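Local coordinates for uncharacterized protein (Bombyx mori, PDB 5AZ0) that probably reduces aldehyde and ketone groups using a nicotinamide cofactor, as a TIM-barrel aldo-keto reductase (AKR2E5) of the silkworm, at residues G92-R96 against E97-I101; L126-D129 against H130-L133; T49-P52 against K53-A57; E322-P325 against F326-P330; Q83-Q86 against E87-E91. All coordinates share one frame; numbering follows the deposited sequence. Where two conformers were deposited one is given.

Contact 1 (G92-R96 against E97-I101)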
loop_
_atom_site.group_PDB
_atom_site.type_symbol
_atom_site.label_atom_id
_atom_site.label_comp_id
_atom_site.label_asym_id
_atom_site.label_seq_id
_atom_site.Cartn_x
_atom_site.Cartn_y
_atom_site.Cartn_z
ATOM N N GLY A 92 3.681 12.076 -23.987
ATOM C CA GLY A 92 4.690 13.037 -23.490
ATOM C C GLY A 92 4.353 13.665 -22.133
ATOM O O GLY A 92 5.066 14.566 -21.669
ATOM N N VAL A 93 3.323 13.151 -21.465
ATOM C CA VAL A 93 2.980 13.611 -20.117
ATOM C C VAL A 93 4.058 13.246 -19.105
ATOM O O VAL A 93 4.452 14.076 -18.307
ATOM C CB VAL A 93 1.649 13.068 -19.660
ATOM C CG1 VAL A 93 1.313 13.646 -18.277
ATOM C CG2 VAL A 93 0.560 13.443 -20.672
ATOM N N VAL A 94 4.559 12.014 -19.168
ATOM C CA VAL A 94 5.739 11.601 -18.356
ATOM C C VAL A 94 6.709 10.751 -19.139
ATOM O O VAL A 94 6.358 10.218 -20.190
ATOM C CB VAL A 94 5.281 10.730 -17.160
ATOM C CG1 VAL A 94 4.582 11.593 -16.152
ATOM C CG2 VAL A 94 4.358 9.598 -17.584
ATOM N N ARG A 95 7.902 10.632 -18.604
ATOM C CA ARG A 95 8.889 9.614 -18.953
ATOM C C ARG A 95 8.801 8.490 -17.863
ATOM O O ARG A 95 8.399 8.760 -16.700
ATOM C CB ARG A 95 10.318 10.196 -18.911
ATOM C CG ARG A 95 10.756 11.085 -20.108
ATOM C CD ARG A 95 12.240 11.501 -20.030
ATOM N NE ARG A 95 12.386 12.447 -18.914
ATOM C CZ ARG A 95 13.044 12.244 -17.756
ATOM N NH1 ARG A 95 13.734 11.118 -17.490
ATOM N NH2 ARG A 95 13.027 13.214 -16.837
ATOM N N ARG A 96 9.188 7.267 -18.240
ATOM C CA ARG A 96 9.218 6.117 -17.314
ATOM C C ARG A 96 9.877 6.522 -16.012
ATOM O O ARG A 96 9.350 6.249 -14.950
ATOM C CB ARG A 96 9.968 4.913 -17.939
ATOM C CG ARG A 96 10.475 3.814 -16.958
ATOM C CD ARG A 96 9.291 3.131 -16.379
ATOM N NE ARG A 96 9.566 2.170 -15.284
ATOM C CZ ARG A 96 9.407 2.427 -13.987
ATOM N NH1 ARG A 96 9.162 3.663 -13.549
ATOM N NH2 ARG A 96 9.569 1.466 -13.138
ATOM N N GLU A 97 10.999 7.212 -16.137
ATOM C CA GLU A 97 11.857 7.626 -15.061
ATOM C C GLU A 97 11.137 8.555 -14.067
ATOM O O GLU A 97 11.640 8.735 -12.948
ATOM C CB GLU A 97 13.068 8.419 -15.623
ATOM C CG GLU A 97 14.152 7.621 -16.391
ATOM C CD GLU A 97 13.763 7.036 -17.789
ATOM O OE1 GLU A 97 12.878 7.569 -18.519
ATOM O OE2 GLU A 97 14.356 5.991 -18.169
ATOM N N ASP A 98 10.045 9.208 -14.491
ATOM C CA ASP A 98 9.355 10.083 -13.556
ATOM C C ASP A 98 8.427 9.281 -12.641
ATOM O O ASP A 98 7.904 9.847 -11.694
ATOM C CB ASP A 98 8.500 11.112 -14.323
ATOM C CG ASP A 98 9.349 11.955 -15.345
ATOM O OD1 ASP A 98 10.499 12.314 -15.046
ATOM O OD2 ASP A 98 8.861 12.161 -16.463
ATOM N N LEU A 99 8.085 8.053 -13.037
ATOM C CA LEU A 99 7.077 7.307 -12.332
ATOM C C LEU A 99 7.726 6.404 -11.263
ATOM O O LEU A 99 8.802 5.907 -11.495
ATOM C CB LEU A 99 6.294 6.455 -13.288
ATOM C CG LEU A 99 5.548 7.253 -14.329
ATOM C CD1 LEU A 99 4.977 6.276 -15.366
ATOM C CD2 LEU A 99 4.442 8.020 -13.664
ATOM N N PHE A 100 7.009 6.212 -10.158
ATOM C CA PHE A 100 7.332 5.251 -9.136
ATOM C C PHE A 100 6.259 4.202 -9.159
ATOM O O PHE A 100 5.143 4.480 -8.752
ATOM C CB PHE A 100 7.352 5.920 -7.755
ATOM C CG PHE A 100 7.969 5.064 -6.697
ATOM C CD1 PHE A 100 7.227 3.986 -6.097
ATOM C CD2 PHE A 100 9.295 5.230 -6.373
ATOM C CE1 PHE A 100 7.848 3.159 -5.172
ATOM C CE2 PHE A 100 9.930 4.408 -5.448
ATOM C CZ PHE A 100 9.216 3.389 -4.833
ATOM N N ILE A 101 6.585 2.977 -9.616
ATOM C CA ILE A 101 5.598 1.931 -9.757
ATOM C C ILE A 101 5.931 0.742 -8.893
ATOM O O ILE A 101 7.042 0.242 -8.899
ATOM C CB ILE A 101 5.533 1.475 -11.232
ATOM C CG1 ILE A 101 5.092 2.660 -12.108
ATOM C CG2 ILE A 101 4.565 0.301 -11.411
ATOM C CD1 ILE A 101 5.319 2.360 -13.584
#

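Contact 2 (L126-D129 against H130-L133)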
loop_
_atom_site.group_PDB
_atom_site.type_symbol
_atom_site.label_atom_id
_atom_site.label_comp_id
_atom_site.label_asym_id
_atom_site.label_seq_id
_atom_site.Cartn_x
_atom_site.Cartn_y
_atom_site.Cartn_z
ATOM N N LEU A 126 2.840 -5.408 -16.962
ATOM C CA LEU A 126 2.925 -3.964 -16.839
ATOM C C LEU A 126 3.666 -3.352 -18.009
ATOM O O LEU A 126 3.637 -2.181 -18.132
ATOM C CB LEU A 126 3.730 -3.593 -15.574
ATOM C CG LEU A 126 2.938 -3.901 -14.313
ATOM C CD1 LEU A 126 3.909 -3.939 -13.128
ATOM C CD2 LEU A 126 1.868 -2.821 -14.092
ATOM N N GLY A 127 4.359 -4.155 -18.831
ATOM C CA GLY A 127 5.094 -3.659 -19.961
ATOM C C GLY A 127 6.411 -2.990 -19.562
ATOM O O GLY A 127 6.832 -2.072 -20.237
ATOM N N LEU A 128 7.077 -3.439 -18.493
ATOM C CA LEU A 128 8.267 -2.744 -17.995
ATOM C C LEU A 128 9.505 -3.589 -17.954
ATOM O O LEU A 128 9.413 -4.836 -17.830
ATOM C CB LEU A 128 7.980 -2.261 -16.563
ATOM C CG LEU A 128 6.759 -1.413 -16.347
ATOM C CD1 LEU A 128 6.527 -1.175 -14.849
ATOM C CD2 LEU A 128 6.918 -0.087 -17.084
ATOM N N ASP A 129 10.659 -2.939 -17.983
ATOM C CA ASP A 129 11.981 -3.525 -17.682
ATOM C C ASP A 129 12.077 -3.845 -16.200
ATOM O O ASP A 129 12.565 -4.885 -15.824
ATOM C CB ASP A 129 13.099 -2.515 -17.995
ATOM C CG ASP A 129 14.520 -3.019 -17.645
ATOM O OD1 ASP A 129 15.002 -3.880 -18.437
ATOM O OD2 ASP A 129 15.169 -2.496 -16.644
ATOM N N HIS A 130 11.644 -2.863 -15.370
ATOM C CA HIS A 130 11.754 -2.936 -13.922
ATOM C C HIS A 130 10.657 -2.181 -13.256
ATOM O O HIS A 130 10.023 -1.304 -13.845
ATOM C CB HIS A 130 13.106 -2.414 -13.423
ATOM C CG HIS A 130 13.363 -1.001 -13.828
ATOM N ND1 HIS A 130 14.059 -0.681 -14.986
ATOM C CD2 HIS A 130 12.976 0.175 -13.280
ATOM C CE1 HIS A 130 14.090 0.640 -15.112
ATOM N NE2 HIS A 130 13.473 1.180 -14.078
ATOM N N VAL A 131 10.366 -2.577 -12.023
ATOM C CA VAL A 131 9.549 -1.768 -11.143
ATOM C C VAL A 131 10.476 -0.949 -10.259
ATOM O O VAL A 131 11.663 -1.256 -10.145
ATOM C CB VAL A 131 8.572 -2.576 -10.245
ATOM C CG1 VAL A 131 7.319 -3.038 -11.048
ATOM C CG2 VAL A 131 9.240 -3.753 -9.538
ATOM N N ASN A 132 9.909 0.073 -9.640
ATOM C CA ASN A 132 10.632 0.867 -8.643
ATOM C C ASN A 132 10.648 0.171 -7.284
ATOM O O ASN A 132 11.597 0.369 -6.525
ATOM C CB ASN A 132 10.045 2.242 -8.468
ATOM C CG ASN A 132 10.097 3.022 -9.782
ATOM O OD1 ASN A 132 9.246 2.792 -10.673
ATOM N ND2 ASN A 132 11.122 3.896 -9.924
ATOM N N LEU A 133 9.608 -0.613 -7.005
ATOM C CA LEU A 133 9.524 -1.283 -5.730
ATOM C C LEU A 133 8.747 -2.606 -5.898
ATOM O O LEU A 133 7.710 -2.623 -6.556
ATOM C CB LEU A 133 8.847 -0.341 -4.711
ATOM C CG LEU A 133 8.539 -0.967 -3.343
ATOM C CD1 LEU A 133 9.843 -1.321 -2.600
ATOM C CD2 LEU A 133 7.745 0.069 -2.547
#

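Contact 3 (T49-P52 against K53-A57)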
loop_
_atom_site.group_PDB
_atom_site.type_symbol
_atom_site.label_atom_id
_atom_site.label_comp_id
_atom_site.label_asym_id
_atom_site.label_seq_id
_atom_site.Cartn_x
_atom_site.Cartn_y
_atom_site.Cartn_z
ATOM N N THR A 49 -16.073 -4.193 -12.045
ATOM C CA THR A 49 -17.001 -3.279 -12.725
ATOM C C THR A 49 -16.435 -1.867 -12.920
ATOM O O THR A 49 -16.691 -1.215 -13.949
ATOM C CB THR A 49 -18.318 -3.200 -11.940
ATOM O OG1 THR A 49 -18.849 -4.519 -11.846
ATOM C CG2 THR A 49 -19.322 -2.275 -12.631
ATOM N N ASP A 50 -15.656 -1.426 -11.922
ATOM C CA ASP A 50 -15.037 -0.085 -11.883
ATOM C C ASP A 50 -13.684 0.065 -12.623
ATOM O O ASP A 50 -13.089 1.163 -12.630
ATOM C CB ASP A 50 -14.887 0.348 -10.417
ATOM C CG ASP A 50 -16.241 0.559 -9.720
ATOM O OD1 ASP A 50 -17.137 1.167 -10.321
ATOM O OD2 ASP A 50 -16.400 0.112 -8.574
ATOM N N ILE A 51 -13.227 -0.977 -13.305
ATOM C CA ILE A 51 -11.931 -0.882 -13.981
ATOM C C ILE A 51 -11.820 0.333 -14.855
ATOM O O ILE A 51 -10.907 1.180 -14.665
ATOM C CB ILE A 51 -11.548 -2.203 -14.648
ATOM C CG1 ILE A 51 -11.183 -3.220 -13.576
ATOM C CG2 ILE A 51 -10.386 -1.989 -15.623
ATOM C CD1 ILE A 51 -10.977 -4.650 -14.085
ATOM N N PRO A 52 -12.791 0.518 -15.767
ATOM C CA PRO A 52 -12.631 1.671 -16.667
ATOM C C PRO A 52 -12.472 2.978 -15.956
ATOM O O PRO A 52 -11.778 3.887 -16.439
ATOM C CB PRO A 52 -13.955 1.670 -17.496
ATOM C CG PRO A 52 -14.547 0.303 -17.345
ATOM C CD PRO A 52 -13.919 -0.376 -16.136
ATOM N N LYS A 53 -13.184 3.125 -14.833
ATOM C CA LYS A 53 -13.145 4.391 -14.062
ATOM C C LYS A 53 -11.781 4.541 -13.339
ATOM O O LYS A 53 -11.200 5.645 -13.322
ATOM C CB LYS A 53 -14.303 4.471 -13.067
ATOM C CG LYS A 53 -15.640 3.970 -13.631
ATOM C CD LYS A 53 -16.821 4.348 -12.756
ATOM C CE LYS A 53 -17.254 5.787 -12.979
ATOM N NZ LYS A 53 -18.161 6.200 -11.877
ATOM N N LEU A 54 -11.257 3.415 -12.847
ATOM C CA LEU A 54 -9.905 3.377 -12.225
ATOM C C LEU A 54 -8.856 3.851 -13.197
ATOM O O LEU A 54 -7.990 4.671 -12.851
ATOM C CB LEU A 54 -9.566 1.950 -11.749
ATOM C CG LEU A 54 -8.197 1.713 -11.086
ATOM C CD1 LEU A 54 -8.221 2.370 -9.724
ATOM C CD2 LEU A 54 -7.916 0.225 -10.928
ATOM N N LEU A 55 -9.001 3.418 -14.463
ATOM C CA LEU A 55 -8.003 3.734 -15.499
ATOM C C LEU A 55 -8.080 5.144 -15.972
ATOM O O LEU A 55 -7.080 5.817 -16.143
ATOM C CB LEU A 55 -8.197 2.812 -16.690
ATOM C CG LEU A 55 -8.036 1.348 -16.369
ATOM C CD1 LEU A 55 -8.278 0.537 -17.661
ATOM C CD2 LEU A 55 -6.692 1.081 -15.723
ATOM N N ASP A 56 -9.298 5.598 -16.212
ATOM C CA ASP A 56 -9.554 7.003 -16.544
ATOM C C ASP A 56 -9.132 7.924 -15.394
ATOM O O ASP A 56 -8.435 8.906 -15.631
ATOM C CB ASP A 56 -11.048 7.157 -16.947
ATOM C CG ASP A 56 -11.403 8.536 -17.420
ATOM O OD1 ASP A 56 -10.630 9.154 -18.197
ATOM O OD2 ASP A 56 -12.453 9.021 -16.936
ATOM N N ALA A 57 -9.457 7.589 -14.131
ATOM C CA ALA A 57 -8.955 8.461 -13.001
ATOM C C ALA A 57 -7.413 8.370 -12.833
ATOM O O ALA A 57 -6.741 9.370 -12.513
ATOM C CB ALA A 57 -9.719 8.169 -11.715
#

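Contact 4 (E322-P325 against F326-P330)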
loop_
_atom_site.group_PDB
_atom_site.type_symbol
_atom_site.label_atom_id
_atom_site.label_comp_id
_atom_site.label_asym_id
_atom_site.label_seq_id
_atom_site.Cartn_x
_atom_site.Cartn_y
_atom_site.Cartn_z
ATOM N N GLU A 322 0.988 -20.179 9.559
ATOM C CA GLU A 322 2.181 -19.648 10.137
ATOM C C GLU A 322 2.493 -18.223 9.561
ATOM O O GLU A 322 2.180 -17.901 8.392
ATOM C CB GLU A 322 3.319 -20.632 9.951
ATOM C CG GLU A 322 3.114 -21.894 10.827
ATOM C CD GLU A 322 4.275 -22.878 10.907
ATOM O OE1 GLU A 322 5.377 -22.657 10.318
ATOM O OE2 GLU A 322 4.049 -23.913 11.565
ATOM N N ASN A 323 3.003 -17.347 10.419
ATOM C CA ASN A 323 3.340 -15.957 10.060
ATOM C C ASN A 323 2.170 -15.040 9.790
ATOM O O ASN A 323 2.352 -13.849 9.467
ATOM C CB ASN A 323 4.375 -15.928 8.921
ATOM C CG ASN A 323 5.717 -16.432 9.351
ATOM O OD1 ASN A 323 6.322 -17.337 8.754
ATOM N ND2 ASN A 323 6.255 -15.783 10.314
ATOM N N TYR A 324 0.950 -15.501 10.036
ATOM C CA TYR A 324 -0.130 -14.570 10.122
ATOM C C TYR A 324 0.254 -13.448 11.087
ATOM O O TYR A 324 0.733 -13.725 12.201
ATOM C CB TYR A 324 -1.347 -15.214 10.670
ATOM C CG TYR A 324 -2.529 -14.283 10.809
ATOM C CD1 TYR A 324 -3.302 -13.934 9.713
ATOM C CD2 TYR A 324 -2.943 -13.830 12.051
ATOM C CE1 TYR A 324 -4.413 -13.113 9.815
ATOM C CE2 TYR A 324 -4.058 -13.033 12.187
ATOM C CZ TYR A 324 -4.806 -12.662 11.077
ATOM O OH TYR A 324 -5.965 -11.871 11.212
ATOM N N PRO A 325 0.088 -12.182 10.659
ATOM C CA PRO A 325 0.787 -11.114 11.393
ATOM C C PRO A 325 0.018 -10.512 12.547
ATOM O O PRO A 325 0.637 -9.973 13.432
ATOM C CB PRO A 325 1.049 -10.034 10.306
ATOM C CG PRO A 325 -0.077 -10.250 9.328
ATOM C CD PRO A 325 -0.336 -11.747 9.299
ATOM N N PHE A 326 -1.294 -10.577 12.505
ATOM C CA PHE A 326 -2.100 -9.860 13.458
ATOM C C PHE A 326 -2.428 -10.721 14.713
ATOM O O PHE A 326 -2.201 -11.943 14.720
ATOM C CB PHE A 326 -3.376 -9.383 12.778
ATOM C CG PHE A 326 -3.165 -8.721 11.438
ATOM C CD1 PHE A 326 -2.090 -7.828 11.210
ATOM C CD2 PHE A 326 -4.042 -8.991 10.391
ATOM C CE1 PHE A 326 -1.928 -7.215 9.977
ATOM C CE2 PHE A 326 -3.888 -8.379 9.168
ATOM C CZ PHE A 326 -2.828 -7.488 8.965
ATOM N N ASP A 327 -2.974 -10.072 15.736
ATOM C CA ASP A 327 -3.415 -10.786 16.979
ATOM C C ASP A 327 -4.513 -11.743 16.608
ATOM O O ASP A 327 -5.357 -11.394 15.843
ATOM C CB ASP A 327 -3.906 -9.802 18.087
ATOM C CG ASP A 327 -2.733 -9.085 18.808
ATOM O OD1 ASP A 327 -1.565 -9.569 18.758
ATOM O OD2 ASP A 327 -2.977 -8.015 19.419
ATOM N N VAL A 328 -4.460 -12.965 17.101
ATOM C CA VAL A 328 -5.461 -13.970 16.758
ATOM C C VAL A 328 -6.694 -13.840 17.677
ATOM O O VAL A 328 -6.549 -13.630 18.866
ATOM C CB VAL A 328 -4.793 -15.375 16.856
ATOM C CG1 VAL A 328 -5.771 -16.523 16.573
ATOM C CG2 VAL A 328 -3.612 -15.454 15.873
ATOM N N VAL A 329 -7.893 -13.906 17.115
ATOM C CA VAL A 329 -9.137 -14.046 17.862
ATOM C C VAL A 329 -9.422 -15.547 18.008
ATOM O O VAL A 329 -9.669 -16.231 17.026
ATOM C CB VAL A 329 -10.305 -13.354 17.147
ATOM C CG1 VAL A 329 -11.608 -13.495 17.950
ATOM C CG2 VAL A 329 -10.002 -11.865 16.924
ATOM N N PRO A 330 -9.376 -16.091 19.235
ATOM C CA PRO A 330 -9.653 -17.535 19.329
ATOM C C PRO A 330 -11.076 -17.939 18.929
ATOM O O PRO A 330 -12.021 -17.118 19.009
ATOM C CB PRO A 330 -9.389 -17.850 20.798
ATOM C CG PRO A 330 -8.450 -16.785 21.249
ATOM C CD PRO A 330 -8.949 -15.550 20.529
HETATM O O HOH W 1 -6.842 -11.696 13.550
HETATM O O HOH W 2 0.301 -12.895 15.000
#

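Contact 5 (Q83-Q86 against E87-E91)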
loop_
_atom_site.group_PDB
_atom_site.type_symbol
_atom_site.label_atom_id
_atom_site.label_comp_id
_atom_site.label_asym_id
_atom_site.label_seq_id
_atom_site.Cartn_x
_atom_site.Cartn_y
_atom_site.Cartn_z
ATOM N N GLN A 83 -0.808 -0.470 -19.845
ATOM C CA GLN A 83 -1.333 0.234 -21.052
ATOM C C GLN A 83 -1.481 1.736 -20.755
ATOM O O GLN A 83 -0.979 2.571 -21.490
ATOM C CB GLN A 83 -2.662 -0.378 -21.432
ATOM C CG GLN A 83 -3.147 -0.229 -22.868
ATOM C CD GLN A 83 -4.198 -1.309 -23.141
ATOM O OE1 GLN A 83 -3.885 -2.516 -23.160
ATOM N NE2 GLN A 83 -5.463 -0.897 -23.270
ATOM N N VAL A 84 -2.081 2.087 -19.610
ATOM C CA VAL A 84 -2.246 3.497 -19.248
ATOM C C VAL A 84 -0.899 4.160 -19.136
ATOM O O VAL A 84 -0.716 5.249 -19.690
ATOM C CB VAL A 84 -3.082 3.717 -17.964
ATOM C CG1 VAL A 84 -3.120 5.167 -17.531
ATOM C CG2 VAL A 84 -4.514 3.196 -18.133
ATOM N N VAL A 85 0.041 3.517 -18.442
ATOM C CA VAL A 85 1.380 4.083 -18.310
ATOM C C VAL A 85 2.033 4.340 -19.676
ATOM O O VAL A 85 2.704 5.360 -19.881
ATOM C CB VAL A 85 2.314 3.178 -17.457
ATOM C CG1 VAL A 85 3.806 3.565 -17.601
ATOM C CG2 VAL A 85 1.861 3.195 -15.989
ATOM N N GLN A 86 1.925 3.367 -20.558
ATOM C CA GLN A 86 2.518 3.490 -21.890
ATOM C C GLN A 86 1.845 4.661 -22.677
ATOM O O GLN A 86 2.530 5.450 -23.350
ATOM C CB GLN A 86 2.419 2.179 -22.651
ATOM C CG GLN A 86 3.182 2.186 -23.985
ATOM C CD GLN A 86 4.641 2.523 -23.838
ATOM O OE1 GLN A 86 5.360 1.842 -23.138
ATOM N NE2 GLN A 86 5.082 3.587 -24.474
ATOM N N GLU A 87 0.537 4.775 -22.536
ATOM C CA GLU A 87 -0.217 5.902 -23.143
ATOM C C GLU A 87 0.277 7.236 -22.679
ATOM O O GLU A 87 0.470 8.118 -23.524
ATOM C CB GLU A 87 -1.688 5.807 -22.879
ATOM C CG GLU A 87 -2.307 4.713 -23.727
ATOM C CD GLU A 87 -3.724 4.289 -23.299
ATOM O OE1 GLU A 87 -4.298 4.819 -22.305
ATOM O OE2 GLU A 87 -4.264 3.390 -23.976
ATOM N N LYS A 88 0.566 7.376 -21.366
ATOM C CA LYS A 88 0.921 8.682 -20.840
ATOM C C LYS A 88 2.323 9.024 -21.258
ATOM O O LYS A 88 2.681 10.216 -21.434
ATOM C CB LYS A 88 0.801 8.745 -19.318
ATOM C CG LYS A 88 -0.560 8.300 -18.805
ATOM C CD LYS A 88 -1.745 9.057 -19.371
ATOM C CE LYS A 88 -1.635 10.564 -19.239
ATOM N NZ LYS A 88 -2.999 11.209 -19.439
ATOM N N ILE A 89 3.140 7.980 -21.359
ATOM C CA ILE A 89 4.486 8.148 -21.873
ATOM C C ILE A 89 4.455 8.565 -23.371
ATOM O O ILE A 89 5.248 9.419 -23.776
ATOM C CB ILE A 89 5.324 6.872 -21.706
ATOM C CG1 ILE A 89 5.674 6.675 -20.207
ATOM C CG2 ILE A 89 6.598 6.954 -22.573
ATOM C CD1 ILE A 89 6.405 5.396 -19.835
ATOM N N ASN A 90 3.585 7.930 -24.159
ATOM C CA ASN A 90 3.457 8.230 -25.597
ATOM C C ASN A 90 2.957 9.670 -25.770
ATOM O O ASN A 90 3.507 10.389 -26.554
ATOM C CB ASN A 90 2.484 7.249 -26.271
ATOM C CG ASN A 90 3.086 5.868 -26.474
ATOM O OD1 ASN A 90 4.291 5.648 -26.317
ATOM N ND2 ASN A 90 2.234 4.925 -26.764
ATOM N N GLU A 91 1.988 10.086 -24.961
ATOM C CA GLU A 91 1.493 11.471 -24.941
ATOM C C GLU A 91 2.546 12.494 -24.531
ATOM O O GLU A 91 2.336 13.680 -24.688
ATOM C CB GLU A 91 0.276 11.614 -24.024
ATOM C CG GLU A 91 -0.949 10.795 -24.433
ATOM C CD GLU A 91 -1.991 10.702 -23.317
ATOM O OE1 GLU A 91 -1.944 11.574 -22.410
ATOM O OE2 GLU A 91 -2.842 9.782 -23.339
#

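Contact 1 (G92-R96 against E97-I101)
Asp98 CG stands beside its own backbone N and opposite its carbonyl carbon (chi1 -56°), which turns the carboxylate back over Arg95. Asp98 OD2 then takes the backbone N-H of Arg95 at 2.8 Å in a nearly straight bond. The N-H meets this oxygen from above the carboxylate plane. The bond is returned along the backbone, where Asp98 N donates to Arg95 O at 2.8 Å. Leu99 N follows one residue later and bonds to Arg96 O at 2.9 Å. These three-residue steps mark a short 3-10 turn.

The Arg95 chain bends at chi3 (-70°) and brings one guanidinium face to the Asp98 carboxylate, with NH1 beside Glu97 CB. Arg95 NH2 lies 3.2 Å from Asp98 OD1. The oxygen sits well out of the guanidinium plane, so charge alone holds the pair. The bridge from Arg95 NH1 to Glu97 OE1 is long, at 3.8 Å. This network is on the surface and the Arg95 side chain is poorly ordered.

Arg96 leads off toward Leu99 and Ile101. Its NH1 makes a weak bond to Leu99 O at 3.1 Å, with the oxygen at the edge of the guanidinium. Ile101 CD1 lies over the rim of one face. The stronger hold is on NH2, which bonds to Asn132 OD1 and His130 O.

On the buried side Val94 CG2 meets Leu99 CD1 at 4.0 Å. Val94 also packs on Lys88 and Ile89 of helix 78-90 and on Ile62 of helix 51-64. Leu99 touches Val85 of helix 78-90, just before the chain enters barrel strand 100-105.

Contact 2 (L126-D129 against H130-L133)
Val131 CG1 is met by two leucine methyls from the preceding turn. Leu126 CD1 lies 4.1 Å from Val131 CG1, and the two side chains cross at about a right angle. Leu128 CD1 approaches the same methyl at 4.3 Å. Leu119 and Leu123 of helix 112-126 pack on Val131 too, so this side is closely filled.

The segment is an alpha-to-beta connection of the barrel. Gly127 has positive phi and closes helix 112-126 with a Schellman motif. The chain then runs to strand 133-136.

The other side is polar and more exposed. Asp129 CG lies anti to its N (chi1 177°) and His130 CG between its N and carbonyl carbon (chi1 58°), which brings OD2 to ND1. His130 ND1 donates to Asp129 OD2 at 2.7 Å, and the bond is almost perfectly straight. The oxygen lies in the imidazole plane and uses its anti lone pair, while the carboxylate stands nearly square to the ring. The bond belongs to one of two Asp129 conformers. If a phenylalanine replaced His130, Asp129 OD2 would probably lose this N-H partner. A bound calcium ion lies about 3 Å from the nearest atom of the Asp129 side chain.

Contact 3 (T49-P52 against K53-A57)
Asp50 O, Ile51 O and Pro52 O receive the N-H groups of Leu54 (2.9 Å from Leu54 N to Asp50 O), Leu55 and Asp56, the i to i+4 bonds that open helix 51-64. Pro52 has no N-H to give, and none is asked of it in this first turn.

Ile51 and Leu55 lie side by side and point the same way. Ile51 CG2 touches Leu55 CD1 at 3.9 Å. Leu55 CG also sits close over Ile51 O, at 3.3 Å. Leu55 goes on to meet Glu80, Ile81 and Val84 of helix 78-90, while Ile51 packs on Leu26 and Val77. Leu54 turns to Val279.

The polar side chains take another course. Lys53 CD passes 4.0 Å from Asp50 OD1. The lysine chain then bends at chi3 (80°), and its NZ ends 5.4 Å from Asp50 OD1, too far for a salt bridge. Asp56, one turn further on, pairs with Lys281.

Asp50 OD2 is also close to Asp47 OD2. Two acids so near each other would probably hold protons more tightly than usual. The positive end of the helix and the nearby lysine are likely to offset this in part.

Contact 4 (E322-P325 against F326-P330)
Phe326 O accepts a hydrogen bond from a water at 2.7 Å, and the same water donates to Tyr324 O at 3.0 Å. It ties two carbonyls of the C-terminal loop that follows helix 297-304. In aldo-keto reductases this region commonly helps to shape the substrate pocket. An acetate ion, probably from the crystallisation liquor, lies about 3 Å from the nearest atom of the Phe326 side chain.

Phe326 has Tyr324 at its edge and Pro325 over one face. Tyr324 CG is anti to the backbone N (chi1 179°), and this swings the phenol round beside the residues that follow. Phe326 points its edge at the face of Tyr324 in a T-shaped pair, with ring centroids 5.5 Å apart and planes at 75°. Phe326 CD2 leads, 3.8 Å from Tyr324 CZ. Pro325 CG sits 3.7 Å from the centroid of the Phe326 ring, in a CH-pi contact. Arg311 adds a cation-pi contact to this phenylalanine.

A second water links Tyr324 OH to Asp327 O. The hydroxyl donates to it, and it donates to Asp327 O at 2.7 Å. The hydroxyl-to-water distance is short and is best read with caution. Were Tyr324 an alanine, the Phe326 edge would probably lose its aromatic face, and this water its hydroxyl donor.

Trp318 and Gln319 also pack on Tyr324. Pro325 O is held by Asn178 ND2. Beyond Asp327 the chain comes back to the phenol through a methyl, Val328 CG2, which lies 4.2 Å from Tyr324 CD2.

Contact 5 (Q83-Q86 against E87-E91)
The amides of Gln86 and Asn90 meet one turn apart, with their planes 46° to each other. Gln86 NE2 donates to Asn90 OD1 at 2.9 Å. The oxygen lies in the plane of the Gln86 amide. Relative to the Asn90 carbonyl, the donor stands above the plane and off the lone pairs. The Gln86 chain bends at chi2 (57°), which brings its amide back along the helix to Asn90. Another pair of flat groups, the Gln83 amide and the Glu87 carboxylate, is turned by 54°. There the contact is made by Gln83 CG, which lies 3.9 Å from Glu87 OE2.

Behind these groups run the helix bonds. Glu87 N reaches Gln83 O, Lys88 N reaches Val84 O, and Asn90 N reaches Gln86 O. Val85 O takes two: Ile89 N at 3.0 Å and, weakly, Lys88 N at 3.3 Å. Helix 78-90 is the crossover helix of a beta-alpha-beta unit of the barrel, between strands 68-70 and 100-105.

Val85 and Ile89 form an apolar strip on the helix. They lie side by side, with Val85 CG1 3.9 Å from Ile89 CD1. Val84 faces helix 51-64 and packs on Leu58.

Lys88 crosses from this buried region to charged partners. Its CG rests 3.2 Å from Val84 O, and the chain, bent at chi2 and chi3, leads toward helix 51-64. Lys88 NZ makes a salt bridge and a weak hydrogen bond to Glu91 OE1 at 3.2 Å. The stronger partner of the ammonium is Asp63 of helix 51-64, and Ser59 OG adds a hydrogen bond.

Along the chain the order is contact 3, contact 5, contact 1, contact 2 and contact 4. Contact 3 starts helix 51-64. Contact 5 is on helix 78-90, about 15 Å away between centres, and the two helices pack together. Contact 1 follows directly, its centre about 9 Å from that of contact 5, and leads into strand 100-105. Contact 2 leads into the next strand, 133-136, and touches contact 1, with centres about 11 Å apart. These four form a connected patch of outer helices and helix-to-strand turns on one flank of the barrel. Contact 4 stands apart, with centres 32 to 41 Å from the others, in the C-terminal loop that in this family commonly shapes the substrate pocket.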